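SCO1 protein homolog (Bacillus subtilis, PDB 1XZO) is needed for insertion of copper into the active site of cytochrome c oxidase and may take part in copper homeostasis or redox signalling. Local coordinates at residues F16-Q21 with I73-D78; E114-L117 with K121-V124. All coordinates share one frame; numbering follows the deposited sequence.

Contact 1: residues F16-Q21 with I73-D78; sequences FTFQNQ and ISFSVD. With CA (calcium ion), chain L; CA (calcium ion), chain G.
An aromatic cluster in the buried core of the thioredoxin-like fold joins F16, just before strand 17-19, and F18, within that strand and its small antiparallel pair with 25-27, to F75 of sheet strand 71-76. F75 meets F16 edge-to-face: its CE2 stands 4.1 Å above one face of the F16 ring, toward the rim, with the planes at 77°. With F18 it meets rim to rim, the planes almost perpendicular, and F75 CE2 lies 3.8 Å from F18 CE1, in the plane of the F18 ring. F16 CG sits between its own N and carbonyl carbon (chi1 70°), a turn that brings F16 CD2 over a face of F18. I73 CG2 lies on one face of F75. With an alanine at F75, the F16 face is likely to lose the ring edge set against it, and a gap to open between the strand pair and the main sheet. Polar groups keep to the margins: T17 O binds one calcium ion at 2.3 Å, both carboxylate oxygens of D78 chelate another, and S76 OG accepts from D78 N at 3.1 Å in an ST turn. The join itself is wholly apolar, held by ring packing and the burial of aromatic surface.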
loop_
_atom_site.group_PDB
_atom_site.type_symbol
_atom_site.label_atom_id
_atom_site.label_comp_id
_atom_site.label_asym_id
_atom_site.label_seq_id
_atom_site.Cartn_x
_atom_site.Cartn_y
_atom_site.Cartn_z
ATOM N N PHE A 16 4.221 13.056 4.397
ATOM C CA PHE A 16 2.979 12.761 5.035
ATOM C C PHE A 16 3.223 12.185 6.413
ATOM O O PHE A 16 4.307 11.605 6.687
ATOM C CB PHE A 16 2.124 11.715 4.257
ATOM C CG PHE A 16 2.674 10.301 4.272
ATOM C CD1 PHE A 16 3.526 9.910 3.255
ATOM C CD2 PHE A 16 2.280 9.356 5.233
ATOM C CE1 PHE A 16 4.065 8.629 3.241
ATOM C CE2 PHE A 16 2.802 8.078 5.230
ATOM C CZ PHE A 16 3.686 7.682 4.209
ATOM N N THR A 17 2.227 12.429 7.216
ATOM C CA THR A 17 2.023 11.781 8.556
ATOM C C THR A 17 0.602 11.464 8.744
ATOM O O THR A 17 -0.294 12.307 8.783
ATOM C CB THR A 17 2.546 12.609 9.813
ATOM O OG1 THR A 17 3.905 12.876 9.735
ATOM C CG2 THR A 17 2.376 11.747 11.037
ATOM N N PHE A 18 0.280 10.141 8.733
ATOM C CA PHE A 18 -1.021 9.635 8.837
ATOM C C PHE A 18 -1.019 8.781 10.145
ATOM O O PHE A 18 0.054 8.600 10.723
ATOM C CB PHE A 18 -1.234 8.744 7.594
ATOM C CG PHE A 18 -1.310 9.535 6.301
ATOM C CD1 PHE A 18 -1.137 8.899 5.061
ATOM C CD2 PHE A 18 -1.635 10.914 6.312
ATOM C CE1 PHE A 18 -1.266 9.592 3.899
ATOM C CE2 PHE A 18 -1.794 11.642 5.100
ATOM C CZ PHE A 18 -1.692 10.980 3.881
ATOM N N GLN A 19 -2.145 8.220 10.496
ATOM C CA GLN A 19 -2.253 7.333 11.682
ATOM C C GLN A 19 -2.569 5.915 11.256
ATOM O O GLN A 19 -3.437 5.714 10.384
ATOM C CB GLN A 19 -3.308 7.821 12.660
ATOM C CG GLN A 19 -2.892 9.139 13.348
ATOM C CD GLN A 19 -4.128 9.928 13.895
ATOM O OE1 GLN A 19 -5.265 9.768 13.391
ATOM N NE2 GLN A 19 -3.901 10.786 14.876
ATOM N N ASN A 20 -1.949 4.966 11.950
ATOM C CA ASN A 20 -2.238 3.513 11.655
ATOM C C ASN A 20 -3.425 2.978 12.445
ATOM O O ASN A 20 -4.243 3.702 13.061
ATOM C CB ASN A 20 -0.934 2.723 11.704
ATOM C CG ASN A 20 -0.541 2.358 13.156
ATOM O OD1 ASN A 20 -1.272 2.717 14.127
ATOM N ND2 ASN A 20 0.608 1.774 13.308
ATOM N N GLN A 21 -3.706 1.657 12.268
ATOM C CA GLN A 21 -4.870 1.069 12.866
ATOM C C GLN A 21 -4.799 1.094 14.418
ATOM O O GLN A 21 -5.780 0.853 15.026
ATOM C CB GLN A 21 -4.932 -0.452 12.445
ATOM C CG GLN A 21 -3.739 -1.348 12.864
ATOM C CD GLN A 21 -2.424 -1.115 12.223
ATOM O OE1 GLN A 21 -1.392 -1.444 12.785
ATOM N NE2 GLN A 21 -2.427 -0.529 10.991
ATOM N N ILE A 73 2.323 -0.728 3.258
ATOM C CA ILE A 73 1.408 0.390 3.657
ATOM C C ILE A 73 0.172 0.298 2.862
ATOM O O ILE A 73 0.234 0.347 1.593
ATOM C CB ILE A 73 2.118 1.796 3.463
ATOM C CG1 ILE A 73 3.467 1.849 4.164
ATOM C CG2 ILE A 73 1.122 2.893 3.792
ATOM N N SER A 74 -0.968 0.251 3.516
ATOM C CA SER A 74 -2.244 0.372 2.889
ATOM C C SER A 74 -2.899 1.715 3.250
ATOM O O SER A 74 -3.293 1.886 4.397
ATOM C CB SER A 74 -3.276 -0.709 3.240
ATOM O OG SER A 74 -2.779 -1.912 2.701
ATOM N N PHE A 75 -3.061 2.543 2.255
ATOM C CA PHE A 75 -3.828 3.816 2.506
ATOM C C PHE A 75 -5.304 3.679 2.297
ATOM O O PHE A 75 -5.801 3.315 1.216
ATOM C CB PHE A 75 -3.320 4.987 1.582
ATOM C CG PHE A 75 -1.919 5.213 1.616
ATOM C CD1 PHE A 75 -1.091 4.690 0.678
ATOM C CD2 PHE A 75 -1.328 6.056 2.563
ATOM C CE1 PHE A 75 0.302 4.926 0.712
ATOM C CE2 PHE A 75 0.016 6.318 2.593
ATOM C CZ PHE A 75 0.876 5.836 1.741
ATOM N N SER A 76 -6.090 4.115 3.257
ATOM C CA SER A 76 -7.535 4.180 3.124
ATOM C C SER A 76 -7.946 5.257 2.111
ATOM O O SER A 76 -7.440 6.380 2.196
ATOM C CB SER A 76 -8.233 4.602 4.414
ATOM O OG SER A 76 -9.633 4.680 4.161
ATOM N N VAL A 77 -8.899 4.956 1.243
ATOM C CA VAL A 77 -9.455 5.921 0.298
ATOM C C VAL A 77 -10.879 6.305 0.706
ATOM O O VAL A 77 -11.558 6.999 -0.011
ATOM C CB VAL A 77 -9.336 5.522 -1.185
ATOM C CG1 VAL A 77 -7.867 5.309 -1.485
ATOM C CG2 VAL A 77 -10.190 4.234 -1.474
ATOM N N ASP A 78 -11.356 5.890 1.892
ATOM C CA ASP A 78 -12.570 6.392 2.412
ATOM C C ASP A 78 -12.392 6.725 3.894
ATOM O O ASP A 78 -12.905 6.061 4.768
ATOM C CB ASP A 78 -13.627 5.291 2.214
ATOM C CG ASP A 78 -14.986 5.708 2.545
ATOM O OD1 ASP A 78 -15.394 6.878 2.614
ATOM O OD2 ASP A 78 -15.859 4.814 2.741
HETATM CA CA CA L . -17.651 5.950 2.756
HETATM CA CA CA G . -1.298 14.371 8.995
HETATM O O HOH W 1 -0.991 13.645 11.538
HETATM O O HOH W 2 -1.755 16.364 7.113
HETATM O O HOH W 3 -3.100 13.860 7.540
HETATM O O HOH W 4 -18.395 6.359 0.357
HETATM O O HOH W 5 -17.954 7.756 4.369
#

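Contact 2: residues E114-L117 with K121-V124; sequences EFAL and KAIV
A116 O accepts the backbone N of A122 at 3.3 Å, a nearly straight bond (169° at the hydrogen) in which the donor stands well above the carbonyl plane. It reaches across the C-terminal end of helix 109-120, where K121 leaves helical geometry with a positive phi (57°) and turns the chain back alongside the last turn. L117 O, one residue on, is met twice by K121: weakly by its N at 3.1 Å and by a CA-H...O contact. The K121 side chain bends at chi2 (-64°), which lays CD 3.5 Å from L117 O, while NZ hydrogen-bonds to K118 O and makes a cation-pi contact with Y11. In return, A122 O draws a CA-H...O contact from L117 CA, 3.3 Å away. Beyond these polar contacts, toward V124, the packing is apolar. V124 CG2 packs on A116 CB at 3.8 Å, and both side chains also touch F40 of strand 36-41; A122 CB lies farther off, 4.4 Å from A116 CB. Late carbonyls of a helix lack the amides of a following turn, so the returning backbone supplies A122 N and, weakly, K121 N, and the small side chain of A116 probably lets the chain pass close beside the helix.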
loop_
_atom_site.group_PDB
_atom_site.type_symbol
_atom_site.label_atom_id
_atom_site.label_comp_id
_atom_site.label_asym_id
_atom_site.label_seq_id
_atom_site.Cartn_x
_atom_site.Cartn_y
_atom_site.Cartn_z
ATOM N N GLU A 114 -5.276 14.183 -3.274
ATOM C CA GLU A 114 -4.146 14.904 -3.739
ATOM C C GLU A 114 -2.822 14.243 -3.489
ATOM O O GLU A 114 -1.930 14.252 -4.326
ATOM C CB GLU A 114 -4.153 16.260 -2.977
ATOM C CG GLU A 114 -4.907 17.380 -3.531
ATOM C CD GLU A 114 -4.147 18.719 -3.251
ATOM O OE1 GLU A 114 -4.426 19.288 -2.188
ATOM O OE2 GLU A 114 -3.265 19.136 -4.047
ATOM N N PHE A 115 -2.677 13.525 -2.357
ATOM C CA PHE A 115 -1.453 12.826 -2.032
ATOM C C PHE A 115 -1.263 11.713 -3.069
ATOM O O PHE A 115 -0.192 11.578 -3.545
ATOM C CB PHE A 115 -1.522 12.186 -0.611
ATOM C CG PHE A 115 -0.448 11.266 -0.306
ATOM C CD1 PHE A 115 0.759 11.689 0.113
ATOM C CD2 PHE A 115 -0.707 9.848 -0.381
ATOM C CE1 PHE A 115 1.729 10.828 0.356
ATOM C CE2 PHE A 115 0.190 9.014 0.012
ATOM C CZ PHE A 115 1.475 9.428 0.323
ATOM N N ALA A 116 -2.346 11.006 -3.333
ATOM C CA ALA A 116 -2.293 9.881 -4.246
ATOM C C ALA A 116 -1.962 10.361 -5.679
ATOM O O ALA A 116 -1.159 9.681 -6.350
ATOM C CB ALA A 116 -3.588 9.104 -4.234
ATOM N N LEU A 117 -2.556 11.475 -6.126
ATOM C CA LEU A 117 -2.269 11.981 -7.511
ATOM C C LEU A 117 -0.834 12.421 -7.641
ATOM O O LEU A 117 -0.068 12.045 -8.609
ATOM C CB LEU A 117 -3.314 13.047 -7.760
ATOM C CG LEU A 117 -3.543 13.758 -9.109
ATOM C CD1 LEU A 117 -4.839 14.306 -9.151
ATOM C CD2 LEU A 117 -2.457 14.915 -9.183
ATOM N N LYS A 121 0.653 9.063 -9.023
ATOM C CA LYS A 121 -0.076 9.374 -10.238
ATOM C C LYS A 121 -1.344 8.560 -10.345
ATOM O O LYS A 121 -1.758 8.199 -11.416
ATOM C CB LYS A 121 0.861 9.284 -11.503
ATOM C CG LYS A 121 2.316 9.713 -11.286
ATOM C CD LYS A 121 2.382 11.154 -10.939
ATOM C CE LYS A 121 3.768 11.643 -10.648
ATOM N NZ LYS A 121 3.702 13.018 -10.029
ATOM N N ALA A 122 -1.985 8.330 -9.200
ATOM C CA ALA A 122 -3.178 7.495 -9.025
ATOM C C ALA A 122 -4.351 8.387 -8.765
ATOM O O ALA A 122 -4.224 9.362 -7.984
ATOM C CB ALA A 122 -2.971 6.539 -7.783
ATOM N N ILE A 123 -5.468 8.030 -9.395
ATOM C CA ILE A 123 -6.749 8.624 -9.207
ATOM C C ILE A 123 -7.491 7.740 -8.254
ATOM O O ILE A 123 -8.043 6.705 -8.641
ATOM C CB ILE A 123 -7.546 8.739 -10.535
ATOM C CG1 ILE A 123 -6.754 9.556 -11.520
ATOM C CG2 ILE A 123 -8.889 9.329 -10.212
ATOM N N VAL A 124 -7.579 8.158 -6.997
ATOM C CA VAL A 124 -8.433 7.468 -6.036
ATOM C C VAL A 124 -9.729 8.188 -5.762
ATOM O O VAL A 124 -9.903 9.413 -5.951
ATOM C CB VAL A 124 -7.656 7.115 -4.750
ATOM C CG1 VAL A 124 -6.482 6.334 -5.096
ATOM C CG2 VAL A 124 -7.265 8.345 -4.007
#

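Contact 1 comes first along the chain and closes before contact 2 opens; their centres lie 13 Å apart within one thioredoxin-like domain. They meet through F115 of helix 109-120, whose ring packs on F16, F18 and F75, with F16 CD1 3.5 Å from F115 CE1. A second join runs from V77, just past strand 71-76, to V124 in the loop after the helix, V77 CG1 being 3.7 Å from V124 CB. Helix 109-120 thus packs against the aromatic cluster while its end passes into the loop that leads on to strand 138-142. The V124 side chain is about 10 Å from that of H135, a probable copper ligand, so contact 2 is a neighbour of that site rather than part of it.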